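PDB 7EBD: TIR-like domain-containing protein from Prevotella corporis, which belongs to the prokaryotic STING family and forms a two-subunit assembly that holds the ligand C2E. Local coordinates for residues K44-M49 and E96-P101; L70-M75 and H85-E90. One frame throughout, in Å; residues are numbered along the deposited sequence.

In the fold
Contacts 1 and 2 are neighbouring parts of one mixed sheet, in which the strands run in the order 71-75, 84-91, 94-99, 42-47 and 155-157. Contact 2 is nested within the chain loop that contact 1 closes, and their centres are about 10 Å apart. The seam between them is antiparallel: Tyr98 N lies 2.9 Å from Val87 O, and Glu96 O lies 2.9 Å from Lys89 N, both probable hydrogen bonds. Each contact also supplies one residue to the C2E pocket, Asp99 through a carboxylate and His85 through its backbone. The same residues of the second subunit bond to C2E too, so the two chains hold the ligand jointly.

Contact 1. Residues K44-M49 and E96-P101; sequences KLYIKM and EVYDMP. With C2E (9,9'-[(2R,3R,3aS,5S,7aR,9R,10R,10aS,12S,14aR)-3,5,10,12-tetrahydroxy-5,12-dioxidooctahydro-2H,7H-difuro[3,2-d:3',2'-j][1,3,7,9,2,8]tetraoxadiphosphacyclododecine-2,9-diyl]bis(2-amino-1,9-dihydro-6H-purin-6-one)), chain E.
Tyr46 and Tyr98 stand side by side on neighbouring parallel strands, pointing the same way. The ring planes are 29° apart, but the rings are slid until they barely overlap, with centroids 5.2 Å apart. What meets is therefore a rim: Tyr46 CD2 sits over one face of the Tyr98 ring, off its centre, while Tyr46 CB touches Tyr98 CD2 at 3.7 Å.

Polar links tie the same face together through Glu96. Its OE2 accepts from Tyr98 OH at 3.0 Å, approached from above the carboxylate plane, and a water lying in the plane of the Tyr46 ring, 2.9 Å from Tyr46 OH, bridges that hydroxyl to Glu96 OE1.

The backbones form a parallel ladder in which Tyr46 bonds to both Val97 and Asp99. Val97 N donates to Lys44 O, and the last rung, Lys48 N to Asp99 O, is 2.8 Å long and nearly straight at 175°.

Apolar contacts occupy the other face, beneath helix 6-28. Leu45 CD1 meets Val97 CG1 at 3.9 Å, and Ile47, last residue of its strand, rests CG2 on CG of Pro101, which follows the end of strand 94-99, at 3.7 Å.

On this face too, Asp99 swings CG away from its backbone N (chi1 -172°), and OD1 receives N2 of C2E at 2.7 Å. Tyr14 OH is hydrogen-bonded to OD2, so both oxygens are engaged and the carboxylate's rotation is restrained. A parallel strand pair in the mixed sheet of a prokaryotic STING domain thus delivers a pocket residue to C2E from the C-terminal end of a strand.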
loop_
_atom_site.group_PDB
_atom_site.type_symbol
_atom_site.label_atom_id
_atom_site.label_comp_id
_atom_site.label_asym_id
_atom_site.label_seq_id
_atom_site.Cartn_x
_atom_site.Cartn_y
_atom_site.Cartn_z
ATOM N N LYS A 44 -12.586 9.478 14.361
ATOM C CA LYS A 44 -11.189 9.885 14.353
ATOM C C LYS A 44 -10.345 8.755 13.791
ATOM O O LYS A 44 -10.633 7.581 14.037
ATOM C CB LYS A 44 -10.699 10.249 15.763
ATOM C CG LYS A 44 -11.427 11.420 16.403
ATOM C CD LYS A 44 -11.056 12.738 15.742
ATOM C CE LYS A 44 -11.796 13.902 16.384
ATOM N NZ LYS A 44 -11.544 15.188 15.674
ATOM N N LEU A 45 -9.311 9.114 13.033
ATOM C CA LEU A 45 -8.334 8.166 12.514
ATOM C C LEU A 45 -6.993 8.449 13.174
ATOM O O LEU A 45 -6.468 9.562 13.070
ATOM C CB LEU A 45 -8.217 8.269 10.993
ATOM C CG LEU A 45 -7.054 7.500 10.357
ATOM C CD1 LEU A 45 -7.179 6.006 10.622
ATOM C CD2 LEU A 45 -6.968 7.781 8.862
ATOM N N TYR A 46 -6.443 7.445 13.850
ATOM C CA TYR A 46 -5.183 7.564 14.569
ATOM C C TYR A 46 -4.124 6.729 13.863
ATOM O O TYR A 46 -4.300 5.516 13.681
ATOM C CB TYR A 46 -5.334 7.126 16.026
ATOM C CG TYR A 46 -6.266 8.006 16.828
ATOM C CD1 TYR A 46 -5.859 9.261 17.266
ATOM C CD2 TYR A 46 -7.549 7.583 17.149
ATOM C CE1 TYR A 46 -6.706 10.072 17.999
ATOM C CE2 TYR A 46 -8.403 8.388 17.883
ATOM C CZ TYR A 46 -7.976 9.631 18.303
ATOM O OH TYR A 46 -8.821 10.433 19.036
ATOM N N ILE A 47 -3.038 7.382 13.466
ATOM C CA ILE A 47 -1.916 6.722 12.814
ATOM C C ILE A 47 -0.914 6.334 13.893
ATOM O O ILE A 47 -0.395 7.197 14.609
ATOM C CB ILE A 47 -1.266 7.633 11.762
ATOM C CG1 ILE A 47 -2.332 8.259 10.857
ATOM C CG2 ILE A 47 -0.252 6.853 10.938
ATOM C CD1 ILE A 47 -3.165 7.256 10.092
ATOM N N LYS A 48 -0.638 5.041 14.008
ATOM C CA LYS A 48 0.260 4.516 15.029
ATOM C C LYS A 48 1.583 4.140 14.379
ATOM O O LYS A 48 1.619 3.292 13.482
ATOM C CB LYS A 48 -0.359 3.309 15.733
ATOM C CG LYS A 48 0.577 2.615 16.708
ATOM C CD LYS A 48 0.893 3.500 17.901
ATOM C CE LYS A 48 1.822 2.798 18.876
ATOM N NZ LYS A 48 2.129 3.652 20.058
HETATM N N MSE A 49 2.662 4.770 14.831
HETATM C CA MSE A 49 3.998 4.439 14.354
HETATM C C MSE A 49 4.556 3.261 15.140
HETATM O O MSE A 49 4.265 3.114 16.326
HETATM C CB MSE A 49 4.936 5.642 14.480
HETATM C CG MSE A 49 4.458 6.881 13.749
HETATM SE SE MSE A 49 4.353 6.595 11.829
HETATM C CE MSE A 49 6.250 6.449 11.433
ATOM N N GLU A 96 -13.367 5.359 16.852
ATOM C CA GLU A 96 -11.918 5.524 16.828
ATOM C C GLU A 96 -11.321 4.429 15.953
ATOM O O GLU A 96 -11.349 3.250 16.319
ATOM C CB GLU A 96 -11.335 5.481 18.239
ATOM C CG GLU A 96 -11.900 6.532 19.176
ATOM C CD GLU A 96 -11.163 6.586 20.499
ATOM O OE1 GLU A 96 -11.258 7.621 21.193
ATOM O OE2 GLU A 96 -10.481 5.597 20.841
ATOM N N VAL A 97 -10.802 4.818 14.792
ATOM C CA VAL A 97 -10.133 3.918 13.863
ATOM C C VAL A 97 -8.636 4.055 14.073
ATOM O O VAL A 97 -8.130 5.166 14.264
ATOM C CB VAL A 97 -10.520 4.247 12.409
ATOM C CG1 VAL A 97 -9.853 3.283 11.441
ATOM C CG2 VAL A 97 -12.029 4.226 12.248
ATOM N N TYR A 98 -7.920 2.935 14.044
ATOM C CA TYR A 98 -6.476 2.950 14.212
ATOM C C TYR A 98 -5.804 2.280 13.022
ATOM O O TYR A 98 -6.361 1.368 12.405
ATOM C CB TYR A 98 -6.054 2.246 15.513
ATOM C CG TYR A 98 -6.466 2.972 16.778
ATOM C CD1 TYR A 98 -7.761 2.876 17.270
ATOM C CD2 TYR A 98 -5.553 3.744 17.484
ATOM C CE1 TYR A 98 -8.136 3.538 18.426
ATOM C CE2 TYR A 98 -5.920 4.407 18.640
ATOM C CZ TYR A 98 -7.211 4.301 19.107
ATOM O OH TYR A 98 -7.578 4.962 20.257
ATOM N N ASP A 99 -4.599 2.744 12.698
ATOM C CA ASP A 99 -3.829 2.083 11.651
ATOM C C ASP A 99 -2.341 2.278 11.882
ATOM O O ASP A 99 -1.891 3.389 12.181
ATOM C CB ASP A 99 -4.208 2.600 10.260
ATOM C CG ASP A 99 -3.554 1.796 9.149
ATOM O OD1 ASP A 99 -3.968 0.638 8.935
ATOM O OD2 ASP A 99 -2.621 2.313 8.500
HETATM N N MSE A 100 -1.591 1.190 11.745
HETATM C CA MSE A 100 -0.138 1.242 11.685
HETATM C C MSE A 100 0.280 1.014 10.237
HETATM O O MSE A 100 -0.034 -0.027 9.658
HETATM C CB MSE A 100 0.489 0.197 12.611
HETATM C CG MSE A 100 2.009 0.184 12.588
HETATM SE SE MSE A 100 2.777 -1.176 13.759
HETATM C CE MSE A 100 2.094 -0.538 15.472
ATOM N N PRO A 101 0.974 1.993 9.647
ATOM C CA PRO A 101 1.259 1.932 8.205
ATOM C C PRO A 101 2.170 0.776 7.822
ATOM O O PRO A 101 3.385 0.835 8.040
ATOM C CB PRO A 101 1.922 3.287 7.918
ATOM C CG PRO A 101 1.586 4.155 9.100
ATOM C CD PRO A 101 1.498 3.222 10.261
HETATM P P1 C2E E . -1.371 1.409 -2.012
HETATM O O2P C2E E . -2.703 1.081 -2.641
HETATM O O1P C2E E . -1.008 2.765 -2.555
HETATM O "O5'" C2E E . -1.434 1.642 -0.390
HETATM C "C5'" C2E E . -0.358 2.293 0.211
HETATM C "C4'" C2E E . -0.395 2.021 1.742
HETATM O "O4'" C2E E . -1.486 2.521 2.252
HETATM C "C3'" C2E E . -0.469 0.504 2.022
HETATM O "O3'" C2E E . 0.778 0.003 2.133
HETATM C "C2'" C2E E . -1.213 0.457 3.369
HETATM O "O2'" C2E E . -0.266 0.712 4.497
HETATM C "C1'" C2E E . -2.074 1.441 3.309
HETATM N N9 C2E E . -3.355 0.959 2.873
HETATM C C8 C2E E . -3.754 0.974 1.593
HETATM N N7 C2E E . -4.993 0.437 1.619
HETATM C C5 C2E E . -5.305 0.120 2.883
HETATM C C6 C2E E . -6.554 -0.506 3.515
HETATM O O6 C2E E . -7.480 -0.806 2.842
HETATM N N1 C2E E . -6.603 -0.732 4.925
HETATM C C2 C2E E . -5.484 -0.375 5.755
HETATM N N2 C2E E . -5.531 -0.603 7.186
HETATM N N3 C2E E . -4.294 0.222 5.154
HETATM C C4 C2E E . -4.255 0.455 3.686
HETATM P P11 C2E E . 0.828 -1.655 1.987
HETATM O O21 C2E E . 0.086 -2.438 3.044
HETATM O O11 C2E E . 2.280 -2.034 2.159
HETATM O O5A C2E E . 0.434 -1.990 0.420
HETATM C C5A C2E E . 1.471 -1.628 -0.451
HETATM C C4A C2E E . 1.030 -1.809 -1.851
HETATM O O4A C2E E . 0.780 -3.067 -2.094
HETATM C C3A C2E E . -0.412 -0.993 -2.129
HETATM O O3A C2E E . -0.128 0.433 -2.503
HETATM C C2A C2E E . -0.941 -1.576 -3.064
HETATM O O2A C2E E . -0.377 -1.117 -4.382
HETATM C C1A C2E E . -0.538 -3.124 -2.827
HETATM N N91 C2E E . -1.448 -3.719 -2.099
HETATM C C81 C2E E . -1.499 -3.945 -0.773
HETATM N N71 C2E E . -2.651 -4.597 -0.528
HETATM C C51 C2E E . -3.283 -4.764 -1.685
HETATM C C61 C2E E . -4.615 -5.430 -2.024
HETATM O O61 C2E E . -5.270 -5.908 -1.164
HETATM N N11 C2E E . -5.071 -5.472 -3.377
HETATM C C21 C2E E . -4.271 -4.886 -4.421
HETATM N N21 C2E E . -4.733 -4.927 -5.797
HETATM N N31 C2E E . -2.999 -4.252 -4.094
HETATM C C41 C2E E . -2.531 -4.214 -2.679
HETATM O O HOH W 1 -11.418 9.926 20.251
#

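Contact 2. Residues L70-M75 and H85-E90; sequences LNETQM and HIVSKE. With C2E (9,9'-[(2R,3R,3aS,5S,7aR,9R,10R,10aS,12S,14aR)-3,5,10,12-tetrahydroxy-5,12-dioxidooctahydro-2H,7H-difuro[3,2-d:3',2'-j][1,3,7,9,2,8]tetraoxadiphosphacyclododecine-2,9-diyl]bis(2-amino-1,9-dihydro-6H-purin-6-one)), chain E; ACT (acetate ion), chain C.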
loop_
_atom_site.group_PDB
_atom_site.type_symbol
_atom_site.label_atom_id
_atom_site.label_comp_id
_atom_site.label_asym_id
_atom_site.label_seq_id
_atom_site.Cartn_x
_atom_site.Cartn_y
_atom_site.Cartn_z
ATOM N N LEU A 70 -9.401 -3.648 19.600
ATOM C CA LEU A 70 -10.017 -3.212 18.357
ATOM C C LEU A 70 -10.648 -4.395 17.633
ATOM O O LEU A 70 -10.266 -5.551 17.826
ATOM C CB LEU A 70 -8.988 -2.533 17.449
ATOM C CG LEU A 70 -8.202 -1.375 18.058
ATOM C CD1 LEU A 70 -7.143 -0.885 17.085
ATOM C CD2 LEU A 70 -9.142 -0.249 18.433
ATOM N N ASN A 71 -11.626 -4.087 16.789
ATOM C CA ASN A 71 -12.303 -5.089 15.984
ATOM C C ASN A 71 -12.226 -4.695 14.515
ATOM O O ASN A 71 -12.080 -3.518 14.165
ATOM C CB ASN A 71 -13.765 -5.269 16.415
ATOM C CG ASN A 71 -14.567 -3.994 16.301
ATOM O OD1 ASN A 71 -14.656 -3.213 17.249
ATOM N ND2 ASN A 71 -15.166 -3.779 15.137
ATOM N N GLU A 72 -12.327 -5.707 13.657
ATOM C CA GLU A 72 -12.158 -5.522 12.224
ATOM C C GLU A 72 -13.432 -4.958 11.611
ATOM O O GLU A 72 -14.521 -5.502 11.813
ATOM C CB GLU A 72 -11.806 -6.856 11.571
ATOM C CG GLU A 72 -10.475 -7.420 12.034
ATOM C CD GLU A 72 -9.286 -6.726 11.416
ATOM O OE1 GLU A 72 -8.164 -6.929 11.923
ATOM O OE2 GLU A 72 -9.469 -5.967 10.442
ATOM N N THR A 73 -13.295 -3.866 10.857
ATOM C CA THR A 73 -14.411 -3.257 10.145
ATOM C C THR A 73 -13.927 -2.810 8.772
ATOM O O THR A 73 -12.752 -2.965 8.425
ATOM C CB THR A 73 -15.006 -2.077 10.928
ATOM O OG1 THR A 73 -13.949 -1.237 11.407
ATOM C CG2 THR A 73 -15.838 -2.568 12.105
ATOM N N GLN A 74 -14.839 -2.242 7.986
ATOM C CA GLN A 74 -14.483 -1.763 6.659
ATOM C C GLN A 74 -15.318 -0.538 6.311
ATOM O O GLN A 74 -16.402 -0.318 6.857
ATOM C CB GLN A 74 -14.658 -2.855 5.597
ATOM C CG GLN A 74 -16.073 -3.380 5.452
ATOM C CD GLN A 74 -16.174 -4.473 4.404
ATOM O OE1 GLN A 74 -15.400 -5.429 4.413
ATOM N NE2 GLN A 74 -17.127 -4.330 3.489
HETATM N N MSE A 75 -14.780 0.257 5.392
HETATM C CA MSE A 75 -15.436 1.449 4.871
HETATM C C MSE A 75 -15.668 1.302 3.371
HETATM O O MSE A 75 -14.747 0.955 2.629
HETATM C CB MSE A 75 -14.590 2.698 5.134
HETATM C CG MSE A 75 -14.080 2.869 6.557
HETATM SE SE MSE A 75 -12.734 4.288 6.634
HETATM C CE MSE A 75 -12.592 4.521 8.564
ATOM N N HIS A 85 -10.255 -1.716 4.539
ATOM C CA HIS A 85 -10.330 -2.496 5.763
ATOM C C HIS A 85 -9.544 -1.811 6.872
ATOM O O HIS A 85 -8.435 -1.312 6.652
ATOM C CB HIS A 85 -9.811 -3.914 5.534
ATOM C CG HIS A 85 -10.696 -4.744 4.655
ATOM N ND1 HIS A 85 -11.714 -5.530 5.151
ATOM C CD2 HIS A 85 -10.718 -4.908 3.311
ATOM C CE1 HIS A 85 -12.324 -6.142 4.152
ATOM N NE2 HIS A 85 -11.739 -5.783 3.024
ATOM N N ILE A 86 -10.129 -1.781 8.069
ATOM C CA ILE A 86 -9.588 -1.041 9.199
ATOM C C ILE A 86 -9.851 -1.826 10.478
ATOM O O ILE A 86 -10.608 -2.798 10.500
ATOM C CB ILE A 86 -10.212 0.363 9.318
ATOM C CG1 ILE A 86 -11.734 0.256 9.200
ATOM C CG2 ILE A 86 -9.640 1.301 8.267
ATOM C CD1 ILE A 86 -12.492 1.292 9.984
ATOM N N VAL A 87 -9.220 -1.368 11.554
ATOM C CA VAL A 87 -9.531 -1.807 12.908
ATOM C C VAL A 87 -10.020 -0.593 13.683
ATOM O O VAL A 87 -9.478 0.509 13.537
ATOM C CB VAL A 87 -8.318 -2.458 13.601
ATOM C CG1 VAL A 87 -8.091 -3.857 13.057
ATOM C CG2 VAL A 87 -7.078 -1.610 13.401
ATOM N N SER A 88 -11.058 -0.788 14.489
ATOM C CA SER A 88 -11.692 0.343 15.147
ATOM C C SER A 88 -12.280 -0.089 16.481
ATOM O O SER A 88 -12.282 -1.269 16.840
ATOM C CB SER A 88 -12.780 0.963 14.265
ATOM O OG SER A 88 -13.819 0.035 14.019
ATOM N N LYS A 89 -12.775 0.903 17.213
ATOM C CA LYS A 89 -13.480 0.678 18.463
ATOM C C LYS A 89 -14.423 1.849 18.701
ATOM O O LYS A 89 -14.395 2.860 17.989
ATOM C CB LYS A 89 -12.511 0.506 19.641
ATOM C CG LYS A 89 -11.824 1.788 20.073
ATOM C CD LYS A 89 -10.793 1.529 21.159
ATOM C CE LYS A 89 -11.344 1.870 22.534
ATOM N NZ LYS A 89 -10.270 1.920 23.565
ATOM N N GLU A 90 -15.275 1.691 19.708
ATOM C CA GLU A 90 -16.253 2.697 20.093
ATOM C C GLU A 90 -15.803 3.356 21.388
ATOM O O GLU A 90 -15.442 2.666 22.346
ATOM C CB GLU A 90 -17.637 2.067 20.264
ATOM C CG GLU A 90 -18.595 2.876 21.117
ATOM C CD GLU A 90 -19.867 2.116 21.442
ATOM O OE1 GLU A 90 -20.433 1.484 20.527
ATOM O OE2 GLU A 90 -20.297 2.149 22.614
HETATM P P1 C2E E . -1.371 1.409 -2.012
HETATM O O2P C2E E . -2.703 1.081 -2.641
HETATM O O1P C2E E . -1.008 2.765 -2.555
HETATM O "O5'" C2E E . -1.434 1.642 -0.390
HETATM C "C5'" C2E E . -0.358 2.293 0.211
HETATM C "C4'" C2E E . -0.395 2.021 1.742
HETATM O "O4'" C2E E . -1.486 2.521 2.252
HETATM C "C3'" C2E E . -0.469 0.504 2.022
HETATM O "O3'" C2E E . 0.778 0.003 2.133
HETATM C "C2'" C2E E . -1.213 0.457 3.369
HETATM O "O2'" C2E E . -0.266 0.712 4.497
HETATM C "C1'" C2E E . -2.074 1.441 3.309
HETATM N N9 C2E E . -3.355 0.959 2.873
HETATM C C8 C2E E . -3.754 0.974 1.593
HETATM N N7 C2E E . -4.993 0.437 1.619
HETATM C C5 C2E E . -5.305 0.120 2.883
HETATM C C6 C2E E . -6.554 -0.506 3.515
HETATM O O6 C2E E . -7.480 -0.806 2.842
HETATM N N1 C2E E . -6.603 -0.732 4.925
HETATM C C2 C2E E . -5.484 -0.375 5.755
HETATM N N2 C2E E . -5.531 -0.603 7.186
HETATM N N3 C2E E . -4.294 0.222 5.154
HETATM C C4 C2E E . -4.255 0.455 3.686
HETATM P P11 C2E E . 0.828 -1.655 1.987
HETATM O O21 C2E E . 0.086 -2.438 3.044
HETATM O O11 C2E E . 2.280 -2.034 2.159
HETATM O O5A C2E E . 0.434 -1.990 0.420
HETATM C C5A C2E E . 1.471 -1.628 -0.451
HETATM C C4A C2E E . 1.030 -1.809 -1.851
HETATM O O4A C2E E . 0.780 -3.067 -2.094
HETATM C C3A C2E E . -0.412 -0.993 -2.129
HETATM O O3A C2E E . -0.128 0.433 -2.503
HETATM C C2A C2E E . -0.941 -1.576 -3.064
HETATM O O2A C2E E . -0.377 -1.117 -4.382
HETATM C C1A C2E E . -0.538 -3.124 -2.827
HETATM N N91 C2E E . -1.448 -3.719 -2.099
HETATM C C81 C2E E . -1.499 -3.945 -0.773
HETATM N N71 C2E E . -2.651 -4.597 -0.528
HETATM C C51 C2E E . -3.283 -4.764 -1.685
HETATM C C61 C2E E . -4.615 -5.430 -2.024
HETATM O O61 C2E E . -5.270 -5.908 -1.164
HETATM N N11 C2E E . -5.071 -5.472 -3.377
HETATM C C21 C2E E . -4.271 -4.886 -4.421
HETATM N N21 C2E E . -4.733 -4.927 -5.797
HETATM N N31 C2E E . -2.999 -4.252 -4.094
HETATM C C41 C2E E . -2.531 -4.214 -2.679
HETATM C C ACT C . -16.879 -1.302 15.646
HETATM O O ACT C . -15.701 -0.870 15.802
HETATM O OXT ACT C . -17.257 -2.417 15.189
HETATM C CH3 ACT C . -18.003 -0.318 16.083
#
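Thr73 and Ser88 turn their hydroxyls toward each other, and Thr73 OG1 donates to Ser88 OG at 2.9 Å. With chi1 of 46° and 63°, each oxygen is tucked between its own backbone N and carbonyl carbon. Ser88 OG in turn donates to an acetate ion, probably from the crystallisation liquor, whose O is 2.7 Å away.

Ile86 lies aslant Thr73 and brings CD1 to 3.2 Å from Thr73 OG1. The selenomethionine Met75 crosses the same isoleucine at about a right angle, its CE 3.5 Å from Ile86 CD1, and both reach helix 6-28.

Leu70 likewise crosses Val87 nearly perpendicularly, Leu70 CD1 to Val87 CG2 at 3.8 Å, while its other methyl lies against the aliphatic part of Lys89. On the face turned from Thr73, Ile86 and Ser88, Gln74 runs beside His85 with amide and imidazole planes 88° apart; Gln74 OE1 is 3.2 Å from His85 CE1. His85 NE2 is hydrogen-bonded to His85 NE2 of the second subunit, and Glu72, alongside Val87 on this face, bonds to Asn81 of that subunit.

Between the two faces, Asn71 with Ser88 and Thr73 with Ile86 form reciprocal antiparallel hydrogen-bonded pairs. The carbonyl of His85 is turned to the ligand: its O receives N1 of C2E at 2.6 Å and N2 more weakly. This is a beta hairpin whose second strand reads a guanine edge through the backbone, at the subunit interface of a STING pocket.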